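PDB 5NH2: adenosine monophosphate-protein transferase from Bartonella henselae str. Houston-1, which transfers AMP from ATP onto tyrosine or threonine residues of host target proteins, a virulence activity carried by its Fic domain. Local coordinates for residues I63-F68 with R159-F164; N103-I107 with N148-P152. One frame throughout, in Å; residues are numbered along the deposited sequence.

In the fold
Both contacts lie in the Fic domain and meet at the Fic motif, which runs from the end of helix 133-150 into helix 157-171. Contact 1 is core: helix 57-68 packs against the start of helix 157-171 through buried, mostly apolar side chains, with no hydrogen bond from one segment to the other. Contact 2, its centre about 17 Å from that of contact 1, is only partly buried; there a loop ahead of helix 109-124 meets the end of helix 133-150 through one backbone hydrogen bond and an aromatic stack. A probable hydrogen bond from Gln-161 NE2 to Asn-148 OD1, 3.2 Å, joins the two directly.

Contact 1. Residues I63-F68 with R159-F164; sequences IHQQLF and RTQRLF
Ile-63 opens the contact, laying CG2 3.8 Å from Thr-160 CG2, while Ile-63 CD1 lies 3.9 Å from Phe-164 CA. The next residue, His-64, puts CD2 3.5 Å from Thr-160 OG1, the hydroxyl sitting at the ring edge near its plane. That hydroxyl is hydrogen-bonded to Gly-156 O, and the imidazole to Gly-76 N and Glu-155 O, so both polar groups have partners in this buried interface. One turn on from Ile-63, Leu-67 holds its CD2 4.1 Å from Leu-163 CD1, and helix 28-46 covers the pair through Leu-46. Phe-68, with CG beside its own backbone N (chi1 -61°), turns its ring to Arg-159: Phe-68 CZ stands 3.9 Å above the centre of the Arg-159 guanidinium, the two planes 89° apart, so the ring presents its edge to the flat face of the arginine. Thr-160 is a knob in the hole formed by Ile-63, His-64, Leu-67 and Phe-68, on helix segments that cross at 122° with axes 9.7 Å apart. This is knobs-into-holes packing of two Fic-domain helices, next to the ATP site: Arg-159, in the first turn of helix 157-171, is one of the ATP-binding residues Glu-155 to Arg-159, and its side chain is about 3 Å from a bound magnesium ion.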
loop_
_atom_site.group_PDB
_atom_site.type_symbol
_atom_site.label_atom_id
_atom_site.label_comp_id
_atom_site.label_asym_id
_atom_site.label_seq_id
_atom_site.Cartn_x
_atom_site.Cartn_y
_atom_site.Cartn_z
ATOM N N ILE A 63 2.942 -6.407 13.276
ATOM C CA ILE A 63 1.954 -5.976 12.277
ATOM C C ILE A 63 1.352 -7.172 11.503
ATOM O O ILE A 63 0.121 -7.298 11.380
ATOM C CB ILE A 63 2.593 -4.960 11.322
ATOM C CG1 ILE A 63 2.831 -3.647 12.038
ATOM C CG2 ILE A 63 1.719 -4.754 10.139
ATOM C CD1 ILE A 63 3.590 -2.718 11.147
ATOM N N HIS A 64 2.219 -8.043 10.944
ATOM C CA HIS A 64 1.718 -9.204 10.192
ATOM C C HIS A 64 0.846 -10.083 11.092
ATOM O O HIS A 64 -0.232 -10.557 10.685
ATOM C CB HIS A 64 2.905 -9.988 9.599
ATOM C CG HIS A 64 2.515 -11.110 8.676
ATOM N ND1 HIS A 64 2.180 -12.369 9.131
ATOM C CD2 HIS A 64 2.429 -11.166 7.318
ATOM C CE1 HIS A 64 1.870 -13.138 8.101
ATOM N NE2 HIS A 64 2.031 -12.438 6.986
ATOM N N GLN A 65 1.259 -10.228 12.354
ATOM C CA GLN A 65 0.511 -11.028 13.305
ATOM C C GLN A 65 -0.859 -10.418 13.593
ATOM O O GLN A 65 -1.841 -11.147 13.758
ATOM C CB GLN A 65 1.296 -11.175 14.589
ATOM C CG GLN A 65 0.718 -12.249 15.510
ATOM C CD GLN A 65 0.724 -11.826 16.962
ATOM O OE1 GLN A 65 0.082 -10.834 17.339
ATOM N NE2 GLN A 65 1.447 -12.568 17.793
ATOM N N GLN A 66 -0.956 -9.092 13.667
ATOM C CA GLN A 66 -2.271 -8.527 13.961
ATOM C C GLN A 66 -3.162 -8.617 12.724
ATOM O O GLN A 66 -4.355 -8.919 12.840
ATOM C CB GLN A 66 -2.156 -7.083 14.486
ATOM C CG GLN A 66 -1.476 -7.033 15.887
ATOM C CD GLN A 66 -2.286 -7.719 16.977
ATOM O OE1 GLN A 66 -1.847 -8.698 17.576
ATOM N NE2 GLN A 66 -3.478 -7.205 17.234
ATOM N N LEU A 67 -2.584 -8.452 11.528
ATOM C CA LEU A 67 -3.430 -8.479 10.325
ATOM C C LEU A 67 -4.043 -9.859 10.109
ATOM O O LEU A 67 -5.205 -9.964 9.704
ATOM C CB LEU A 67 -2.661 -8.028 9.053
ATOM C CG LEU A 67 -2.082 -6.596 9.013
ATOM C CD1 LEU A 67 -1.332 -6.283 7.716
ATOM C CD2 LEU A 67 -3.121 -5.493 9.335
ATOM N N PHE A 68 -3.246 -10.918 10.278
ATOM C CA PHE A 68 -3.622 -12.254 9.827
ATOM C C PHE A 68 -3.900 -13.280 10.931
ATOM O O PHE A 68 -4.118 -14.457 10.607
ATOM C CB PHE A 68 -2.553 -12.758 8.852
ATOM C CG PHE A 68 -2.425 -11.878 7.645
ATOM C CD1 PHE A 68 -3.421 -11.874 6.670
ATOM C CD2 PHE A 68 -1.332 -11.011 7.502
ATOM C CE1 PHE A 68 -3.336 -11.011 5.555
ATOM C CE2 PHE A 68 -1.211 -10.145 6.390
ATOM C CZ PHE A 68 -2.224 -10.143 5.407
ATOM N N ARG A 159 1.042 -5.744 2.202
ATOM C CA ARG A 159 0.156 -5.055 3.147
ATOM C C ARG A 159 0.882 -4.726 4.447
ATOM O O ARG A 159 0.761 -3.601 4.973
ATOM C CB ARG A 159 -1.090 -5.899 3.404
ATOM C CG ARG A 159 -2.103 -5.768 2.281
ATOM C CD ARG A 159 -3.294 -6.737 2.426
ATOM N NE ARG A 159 -2.976 -8.043 1.889
ATOM C CZ ARG A 159 -3.741 -9.121 1.995
ATOM N NH1 ARG A 159 -4.919 -9.098 2.653
ATOM N NH2 ARG A 159 -3.310 -10.233 1.437
ATOM N N THR A 160 1.713 -5.672 4.924
ATOM C CA THR A 160 2.510 -5.466 6.132
ATOM C C THR A 160 3.579 -4.385 5.939
ATOM O O THR A 160 3.758 -3.492 6.791
ATOM C CB THR A 160 3.155 -6.783 6.508
ATOM O OG1 THR A 160 2.117 -7.743 6.734
ATOM C CG2 THR A 160 4.007 -6.609 7.726
ATOM N N GLN A 161 4.305 -4.462 4.824
ATOM C CA GLN A 161 5.332 -3.466 4.515
ATOM C C GLN A 161 4.741 -2.056 4.399
ATOM O O GLN A 161 5.306 -1.078 4.932
ATOM C CB GLN A 161 6.038 -3.860 3.214
ATOM C CG GLN A 161 6.886 -2.778 2.625
ATOM C CD GLN A 161 7.377 -3.131 1.228
ATOM O OE1 GLN A 161 6.681 -3.813 0.454
ATOM N NE2 GLN A 161 8.566 -2.656 0.889
ATOM N N ARG A 162 3.611 -1.919 3.685
ATOM C CA ARG A 162 3.028 -0.581 3.528
ATOM C C ARG A 162 2.666 0.005 4.891
ATOM O O ARG A 162 3.077 1.132 5.224
ATOM C CB ARG A 162 1.802 -0.616 2.596
ATOM C CG ARG A 162 2.196 -0.700 1.109
ATOM C CD ARG A 162 0.984 -0.655 0.138
ATOM N NE ARG A 162 0.060 -1.827 0.118
ATOM C CZ ARG A 162 0.285 -2.909 -0.613
ATOM N NH1 ARG A 162 1.409 -2.952 -1.283
ATOM N NH2 ARG A 162 -0.563 -3.914 -0.667
ATOM N N LEU A 163 1.967 -0.789 5.731
ATOM C CA LEU A 163 1.625 -0.286 7.059
ATOM C C LEU A 163 2.884 0.063 7.870
ATOM O O LEU A 163 2.896 1.047 8.625
ATOM C CB LEU A 163 0.763 -1.301 7.805
ATOM C CG LEU A 163 -0.498 -0.705 8.452
ATOM C CD1 LEU A 163 -1.331 -1.805 9.090
ATOM C CD2 LEU A 163 -0.192 0.427 9.461
ATOM N N PHE A 164 3.943 -0.736 7.729
ATOM C CA PHE A 164 5.187 -0.441 8.446
ATOM C C PHE A 164 5.730 0.915 8.019
ATOM O O PHE A 164 6.136 1.729 8.864
ATOM C CB PHE A 164 6.205 -1.571 8.204
ATOM C CG PHE A 164 7.565 -1.417 8.918
ATOM C CD1 PHE A 164 8.597 -0.668 8.348
ATOM C CD2 PHE A 164 7.838 -2.108 10.099
ATOM C CE1 PHE A 164 9.863 -0.564 8.979
ATOM C CE2 PHE A 164 9.105 -2.016 10.708
ATOM C CZ PHE A 164 10.113 -1.253 10.148
#

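Contact 2. Residues N103-I107 with N148-P152; sequences NAFAI and NQLHP
Phe-105 lays its ring flat on the imidazole of His-151, and its side chain can be followed outward atom by atom. CB starts beside the end of helix 133-150, 3.7 Å from Gln-149 O. With CG anti to the carbonyl carbon (chi1 -60°), the ring then reaches over His-151. CG and CD1 sit against the CB methylene of His-151, CD1 being 3.6 Å from that CB in a CH-pi contact over the face. CD2 and CE2 run along the imidazole's CD2 side, CE2 3.7 Å from His-151 CD2. On the other flank CE1 meets CG and ND1 of His-151, and at the tip CZ is equally near ND1 and CE1 of His-151, 3.9 Å from each. The planes are only 2° apart, a true face-to-face stack. His-151 leaves the helix with positive phi (56°), and its CB bond points toward the loop. Next door, Ala-106 N donates to Gln-149 O at 3.1 Å, and the same oxygen takes a CA-H contact from Phe-105. Ala-106 CB touches Leu-150 CD2, while Arg-79 binds both Ala-106 O and His-151 O. His-151 heads the HPFREGNGR motif; as in other Fic enzymes it is probably the catalytic histidine. The flat stack would limit tilting of the imidazole, while the Ala-106 N to Gln-149 O bond holds the loop, and with it Phe-105, beside the helix end.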
loop_
_atom_site.group_PDB
_atom_site.type_symbol
_atom_site.label_atom_id
_atom_site.label_comp_id
_atom_site.label_asym_id
_atom_site.label_seq_id
_atom_site.Cartn_x
_atom_site.Cartn_y
_atom_site.Cartn_z
ATOM N N ASN A 103 14.527 -10.376 -10.771
ATOM C CA ASN A 103 15.598 -11.054 -10.042
ATOM C C ASN A 103 15.095 -11.817 -8.816
ATOM O O ASN A 103 15.835 -12.534 -8.144
ATOM C CB ASN A 103 16.643 -9.999 -9.675
ATOM C CG ASN A 103 16.750 -8.925 -10.744
ATOM O OD1 ASN A 103 15.753 -8.596 -11.387
ATOM N ND2 ASN A 103 17.960 -8.396 -10.961
ATOM N N ALA A 104 13.818 -11.686 -8.546
ATOM C CA ALA A 104 13.118 -12.402 -7.490
ATOM C C ALA A 104 13.633 -12.079 -6.087
ATOM O O ALA A 104 14.283 -11.051 -5.853
ATOM C CB ALA A 104 13.207 -13.876 -7.840
ATOM N N PHE A 105 13.453 -13.022 -5.182
ATOM C CA PHE A 105 13.343 -12.773 -3.762
ATOM C C PHE A 105 14.511 -13.429 -3.051
ATOM O O PHE A 105 15.128 -14.365 -3.564
ATOM C CB PHE A 105 12.030 -13.328 -3.159
ATOM C CG PHE A 105 10.782 -12.747 -3.748
ATOM C CD1 PHE A 105 10.650 -11.367 -3.944
ATOM C CD2 PHE A 105 9.709 -13.591 -4.091
ATOM C CE1 PHE A 105 9.447 -10.829 -4.493
ATOM C CE2 PHE A 105 8.536 -13.089 -4.622
ATOM C CZ PHE A 105 8.390 -11.699 -4.842
ATOM N N ALA A 106 14.822 -12.883 -1.874
ATOM C CA ALA A 106 15.904 -13.418 -1.079
ATOM C C ALA A 106 15.597 -14.874 -0.729
ATOM O O ALA A 106 14.432 -15.266 -0.550
ATOM C CB ALA A 106 16.077 -12.563 0.189
ATOM N N ILE A 107 16.657 -15.667 -0.619
ATOM C CA ILE A 107 16.554 -17.109 -0.416
ATOM C C ILE A 107 17.190 -17.485 0.938
ATOM O O ILE A 107 18.373 -17.187 1.200
ATOM C CB ILE A 107 17.202 -17.850 -1.605
ATOM C CG1 ILE A 107 16.336 -17.660 -2.869
ATOM C CG2 ILE A 107 17.430 -19.326 -1.306
ATOM C CD1 ILE A 107 16.958 -18.277 -4.123
ATOM N N ASN A 148 11.347 -4.931 -0.079
ATOM C CA ASN A 148 10.662 -5.470 -1.255
ATOM C C ASN A 148 11.321 -6.753 -1.717
ATOM O O ASN A 148 10.632 -7.722 -2.060
ATOM C CB ASN A 148 10.671 -4.473 -2.415
ATOM C CG ASN A 148 9.301 -4.092 -2.845
ATOM O OD1 ASN A 148 8.387 -4.032 -2.027
ATOM N ND2 ASN A 148 9.135 -3.823 -4.134
ATOM N N GLN A 149 12.664 -6.750 -1.774
ATOM C CA GLN A 149 13.407 -7.913 -2.237
ATOM C C GLN A 149 13.352 -9.051 -1.220
ATOM O O GLN A 149 13.326 -10.230 -1.608
ATOM C CB GLN A 149 14.857 -7.516 -2.543
ATOM C CG GLN A 149 15.653 -8.584 -3.296
ATOM C CD GLN A 149 16.508 -9.443 -2.353
ATOM O OE1 GLN A 149 16.674 -9.102 -1.173
ATOM N NE2 GLN A 149 17.060 -10.556 -2.875
ATOM N N LEU A 150 13.306 -8.723 0.071
ATOM C CA LEU A 150 13.398 -9.758 1.085
ATOM C C LEU A 150 12.094 -10.548 1.158
ATOM O O LEU A 150 12.108 -11.786 1.092
ATOM C CB LEU A 150 13.790 -9.133 2.426
ATOM C CG LEU A 150 15.162 -8.451 2.701
ATOM C CD1 LEU A 150 15.143 -7.828 4.136
ATOM C CD2 LEU A 150 16.444 -9.354 2.498
ATOM N N HIS A 151 10.942 -9.843 1.203
ATOM C CA HIS A 151 9.617 -10.427 0.965
ATOM C C HIS A 151 9.476 -11.581 1.948
ATOM O O HIS A 151 9.331 -12.745 1.553
ATOM C CB HIS A 151 9.525 -10.866 -0.513
ATOM C CG HIS A 151 8.156 -11.251 -0.973
ATOM N ND1 HIS A 151 7.229 -10.329 -1.417
ATOM C CD2 HIS A 151 7.571 -12.470 -1.104
ATOM C CE1 HIS A 151 6.118 -10.964 -1.773
ATOM N NE2 HIS A 151 6.292 -12.262 -1.571
ATOM N N PRO A 152 9.696 -11.303 3.229
ATOM C CA PRO A 152 10.006 -12.380 4.176
ATOM C C PRO A 152 8.828 -13.244 4.592
ATOM O O PRO A 152 9.082 -14.211 5.332
ATOM C CB PRO A 152 10.588 -11.640 5.406
ATOM C CG PRO A 152 9.883 -10.300 5.414
ATOM C CD PRO A 152 9.640 -9.967 3.884
#